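Local atomic coordinates of actibind (Aspergillus niger, PDB entry 3D3Z), a protein that cleaves RNA as a ribonuclease of the T2 family, without strict base specificity but probably with a preference for adenylic acid. Residues 176-181 with 185-190; 160-163 with 168-171. All blocks are in the same frame, centred on the assembly; numbering follows the deposited sequence.

Overall arrangement
Both interactions flank helix 171-179 and follow one another along the chain: interaction 2 is completed in the loop that leads into this helix, and interaction 1 forms where the chain leaves it and turns into strand 188-192 of the antiparallel sheet. Their centres lie about 13 Å apart on the same side of the chain's centre, and they touch directly, L171 CD1 packing on V189 CG1 at 3.8 Å and A177 CB meeting I161 CD1. Helix 152-158 borders both. They lie at the two ends of helix 171-179 in the RNase T2 fold; interaction 1 is buried, with the P187 side chain about 12 Å from that of the predicted active-site residue H51, whereas interaction 2 lies farther out.

Interaction 1. Residues 176-181 with 185-190; sequences DALAAI and YPPYVG
With its CG anti to the carbonyl carbon (chi1 -66°) and its chain extended at chi2 172°, L178 lays CB and the CD1 branch against the ring of P187, the two side chains crossing at about a right angle. The CB of L178 sits 3.6 Å from CD of P187, and CD1 of L178 reaches CG of the same ring at 3.9 Å, so the leucine meets the CG and CD atoms of the ring. One residue on, A179 packs against the Y185-P186 peptide bond: its CB lies 3.6 Å from the backbone N of P186 and 4.1 Å from CD of that ring. The backbone adds a polar element, since the CA-H of A179 points at the carbonyl O of Y185 over 3.5 Å with an angle of 160° at the hydrogen. A small side chain at A179 goes with the close approach of the two backbones, whose CA atoms at A179 and P186 are 4.0 Å apart. The contact closes the short turn from helix 171-179 to strand 188-192. L178 also packs on L199 and Y201 of strand 195-206 and on S152 and L156 of helix 152-158, while V189 leans back on I174 and E175 of helix 171-179.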
loop_
_atom_site.group_PDB
_atom_site.type_symbol
_atom_site.label_atom_id
_atom_site.label_comp_id
_atom_site.label_asym_id
_atom_site.label_seq_id
_atom_site.Cartn_x
_atom_site.Cartn_y
_atom_site.Cartn_z
ATOM N N ASP A 176 5.682 13.349 -12.116
ATOM C CA ASP A 176 6.576 12.781 -13.105
ATOM C C ASP A 176 7.659 11.931 -12.430
ATOM O O ASP A 176 7.976 10.836 -12.914
ATOM C CB ASP A 176 7.250 13.870 -13.965
ATOM C CG ASP A 176 6.278 14.630 -14.869
ATOM O OD1 ASP A 176 5.127 14.203 -15.097
ATOM O OD2 ASP A 176 6.714 15.692 -15.386
ATOM N N ALA A 177 8.215 12.450 -11.331
ATOM C CA ALA A 177 9.292 11.804 -10.594
ATOM C C ALA A 177 8.879 10.403 -10.101
ATOM O O ALA A 177 9.689 9.448 -10.112
ATOM C CB ALA A 177 9.711 12.659 -9.424
ATOM N N LEU A 178 7.605 10.293 -9.731
ATOM C CA LEU A 178 7.062 9.072 -9.114
ATOM C C LEU A 178 6.521 8.140 -10.178
ATOM O O LEU A 178 6.615 6.921 -10.053
ATOM C CB LEU A 178 5.998 9.451 -8.082
ATOM C CG LEU A 178 6.561 10.217 -6.866
ATOM C CD1 LEU A 178 5.423 10.720 -5.998
ATOM C CD2 LEU A 178 7.613 9.427 -6.024
ATOM N N ALA A 179 6.003 8.726 -11.256
ATOM C CA ALA A 179 5.606 7.981 -12.426
ATOM C C ALA A 179 6.771 7.147 -12.992
ATOM O O ALA A 179 6.550 6.090 -13.595
ATOM C CB ALA A 179 5.040 8.936 -13.490
ATOM N N ALA A 180 7.995 7.623 -12.774
ATOM C CA ALA A 180 9.232 6.997 -13.259
ATOM C C ALA A 180 9.554 5.639 -12.611
ATOM O O ALA A 180 10.295 4.837 -13.186
ATOM C CB ALA A 180 10.394 7.933 -13.018
ATOM N N ILE A 181 9.039 5.411 -11.399
ATOM C CA ILE A 181 9.161 4.100 -10.738
ATOM C C ILE A 181 7.866 3.276 -10.807
ATOM O O ILE A 181 7.732 2.243 -10.116
ATOM C CB ILE A 181 9.647 4.231 -9.292
ATOM C CG1 ILE A 181 8.623 4.980 -8.422
ATOM C CG2 ILE A 181 11.035 4.838 -9.228
ATOM C CD1 ILE A 181 8.978 4.935 -6.945
ATOM N N TYR A 185 2.972 5.691 -14.998
ATOM C CA TYR A 185 1.725 6.043 -14.337
ATOM C C TYR A 185 2.014 6.729 -13.013
ATOM O O TYR A 185 2.637 6.141 -12.122
ATOM C CB TYR A 185 0.889 4.818 -14.073
ATOM C CG TYR A 185 0.353 4.190 -15.311
ATOM C CD1 TYR A 185 -0.756 4.720 -15.953
ATOM C CD2 TYR A 185 0.947 3.056 -15.852
ATOM C CE1 TYR A 185 -1.295 4.119 -17.115
ATOM C CE2 TYR A 185 0.434 2.461 -17.025
ATOM C CZ TYR A 185 -0.691 3.001 -17.646
ATOM O OH TYR A 185 -1.203 2.430 -18.794
ATOM N N PRO A 186 1.599 8.001 -12.883
ATOM C CA PRO A 186 1.764 8.682 -11.609
ATOM C C PRO A 186 0.862 8.084 -10.539
ATOM O O PRO A 186 -0.202 7.583 -10.867
ATOM C CB PRO A 186 1.331 10.135 -11.903
ATOM C CG PRO A 186 0.729 10.125 -13.222
ATOM C CD PRO A 186 0.996 8.863 -13.920
ATOM N N PRO A 187 1.279 8.171 -9.264
ATOM C CA PRO A 187 0.340 7.829 -8.170
ATOM C C PRO A 187 -0.707 8.946 -8.012
ATOM O O PRO A 187 -0.500 10.032 -8.529
ATOM C CB PRO A 187 1.253 7.764 -6.950
ATOM C CG PRO A 187 2.377 8.723 -7.279
ATOM C CD PRO A 187 2.606 8.583 -8.763
ATOM N N TYR A 188 -1.809 8.693 -7.318
ATOM C CA TYR A 188 -2.455 9.764 -6.570
ATOM C C TYR A 188 -1.444 10.465 -5.632
ATOM O O TYR A 188 -0.720 9.822 -4.873
ATOM C CB TYR A 188 -3.654 9.251 -5.786
ATOM C CG TYR A 188 -4.213 10.266 -4.839
ATOM C CD1 TYR A 188 -5.127 11.251 -5.276
ATOM C CD2 TYR A 188 -3.829 10.274 -3.495
ATOM C CE1 TYR A 188 -5.641 12.204 -4.370
ATOM C CE2 TYR A 188 -4.332 11.212 -2.600
ATOM C CZ TYR A 188 -5.226 12.177 -3.046
ATOM O OH TYR A 188 -5.708 13.073 -2.105
ATOM N N VAL A 189 -1.399 11.803 -5.713
ATOM C CA VAL A 189 -0.604 12.650 -4.822
ATOM C C VAL A 189 -1.528 13.434 -3.864
ATOM O O VAL A 189 -2.325 14.267 -4.306
ATOM C CB VAL A 189 0.311 13.591 -5.627
ATOM C CG1 VAL A 189 1.248 14.400 -4.685
ATOM C CG2 VAL A 189 1.117 12.774 -6.614
ATOM N N GLY A 190 -1.383 13.177 -2.558
ATOM C CA GLY A 190 -2.234 13.762 -1.531
ATOM C C GLY A 190 -1.467 14.767 -0.692
ATOM O O GLY A 190 -0.335 14.505 -0.296
#

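Interaction 2. Residues 160-163 with 168-171; sequences GITP and TYKL
Apolar packing joins I161 to Y169, whose ring takes the CG2 methyl over one face. This CH-pi contact is nearly centred: CG2 of I161 stands 3.7 Å from the centroid of the Y169 ring and only 7° off its normal. The chi1 of -61° leaves CG2 of I161 anti to the backbone N, which puts that methyl over the ring centre; CG1 comes within 3.9 Å of CD1 of Y169, on the same side of the ring as CG2. The side chains of I161 and Y169 run past each other in opposite directions, which carries the phenol end on to T162. The backbone of I161 takes part as well, its CA lying 3.7 Å from CE1 of Y169.

Hydrogen bonding anchors the far end of the ring. The hydroxyl of Y169 donates to the carbonyl O of T162 at a short OH-to-O distance of 2.5 Å, meeting a lone pair in the carbonyl plane with a C=O...donor angle of 135°. One face on a methyl and the hydroxyl on a carbonyl together should limit the ring's tilt and position.

The loop 160-163 starts at a Schellman motif, with G160 at C-prime ending helix 152-158, and K170 is the N-cap of helix 171-179. Y169 thus spans the loop that joins these two helices; I161 also packs on L156 of the first helix and on Y232, and the backbone of Y169 is hydrogen-bonded to that of I230.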
loop_
_atom_site.group_PDB
_atom_site.type_symbol
_atom_site.label_atom_id
_atom_site.label_comp_id
_atom_site.label_asym_id
_atom_site.label_seq_id
_atom_site.Cartn_x
_atom_site.Cartn_y
_atom_site.Cartn_z
ATOM N N GLY A 160 15.496 15.712 -8.094
ATOM C CA GLY A 160 15.795 16.955 -7.390
ATOM C C GLY A 160 14.736 17.462 -6.416
ATOM O O GLY A 160 14.750 18.646 -6.045
ATOM N N ILE A 161 13.821 16.590 -5.986
ATOM C CA ILE A 161 12.746 16.964 -5.056
ATOM C C ILE A 161 13.047 16.323 -3.674
ATOM O O ILE A 161 12.880 15.115 -3.472
ATOM C CB ILE A 161 11.366 16.519 -5.593
ATOM C CG1 ILE A 161 11.051 17.198 -6.944
ATOM C CG2 ILE A 161 10.282 16.823 -4.595
ATOM C CD1 ILE A 161 10.030 16.502 -7.775
ATOM N N THR A 162 13.572 17.128 -2.759
ATOM C CA THR A 162 13.934 16.661 -1.430
ATOM C C THR A 162 13.261 17.535 -0.362
ATOM O O THR A 162 12.879 18.705 -0.609
ATOM C CB THR A 162 15.467 16.618 -1.257
ATOM O OG1 THR A 162 16.010 17.937 -1.380
ATOM C CG2 THR A 162 16.100 15.710 -2.295
ATOM N N PRO A 163 13.032 16.963 0.835
ATOM C CA PRO A 163 12.387 17.794 1.832
ATOM C C PRO A 163 13.171 19.080 2.122
ATOM O O PRO A 163 14.397 19.066 2.145
ATOM C CB PRO A 163 12.332 16.874 3.078
ATOM C CG PRO A 163 12.360 15.479 2.523
ATOM C CD PRO A 163 13.280 15.585 1.326
ATOM N N THR A 168 9.727 25.014 -2.422
ATOM C CA THR A 168 8.396 24.507 -2.709
ATOM C C THR A 168 8.428 23.885 -4.073
ATOM O O THR A 168 9.367 24.094 -4.843
ATOM C CB THR A 168 7.261 25.566 -2.649
ATOM O OG1 THR A 168 7.434 26.531 -3.703
ATOM C CG2 THR A 168 7.183 26.240 -1.276
ATOM N N TYR A 169 7.404 23.110 -4.381
ATOM C CA TYR A 169 7.465 22.226 -5.530
ATOM C C TYR A 169 6.191 22.247 -6.328
ATOM O O TYR A 169 5.116 22.628 -5.833
ATOM C CB TYR A 169 7.824 20.773 -5.097
ATOM C CG TYR A 169 9.174 20.620 -4.447
ATOM C CD1 TYR A 169 10.331 20.601 -5.206
ATOM C CD2 TYR A 169 9.300 20.490 -3.049
ATOM C CE1 TYR A 169 11.565 20.479 -4.609
ATOM C CE2 TYR A 169 10.542 20.364 -2.445
ATOM C CZ TYR A 169 11.663 20.352 -3.231
ATOM O OH TYR A 169 12.905 20.203 -2.663
ATOM N N LYS A 170 6.346 21.845 -7.586
ATOM C CA LYS A 170 5.240 21.765 -8.545
ATOM C C LYS A 170 4.647 20.355 -8.607
ATOM O O LYS A 170 5.367 19.385 -8.656
ATOM C CB LYS A 170 5.708 22.239 -9.945
ATOM C CG LYS A 170 5.889 23.798 -10.018
ATOM C CD LYS A 170 7.066 24.240 -10.917
ATOM C CE LYS A 170 7.864 25.481 -10.376
ATOM N NZ LYS A 170 9.123 25.779 -11.237
ATOM N N LEU A 171 3.332 20.260 -8.668
ATOM C CA LEU A 171 2.666 18.975 -8.692
ATOM C C LEU A 171 3.135 18.087 -9.820
ATOM O O LEU A 171 3.326 16.879 -9.631
ATOM C CB LEU A 171 1.158 19.144 -8.768
ATOM C CG LEU A 171 0.303 17.897 -8.702
ATOM C CD1 LEU A 171 0.631 17.004 -7.448
ATOM C CD2 LEU A 171 -1.162 18.291 -8.722
#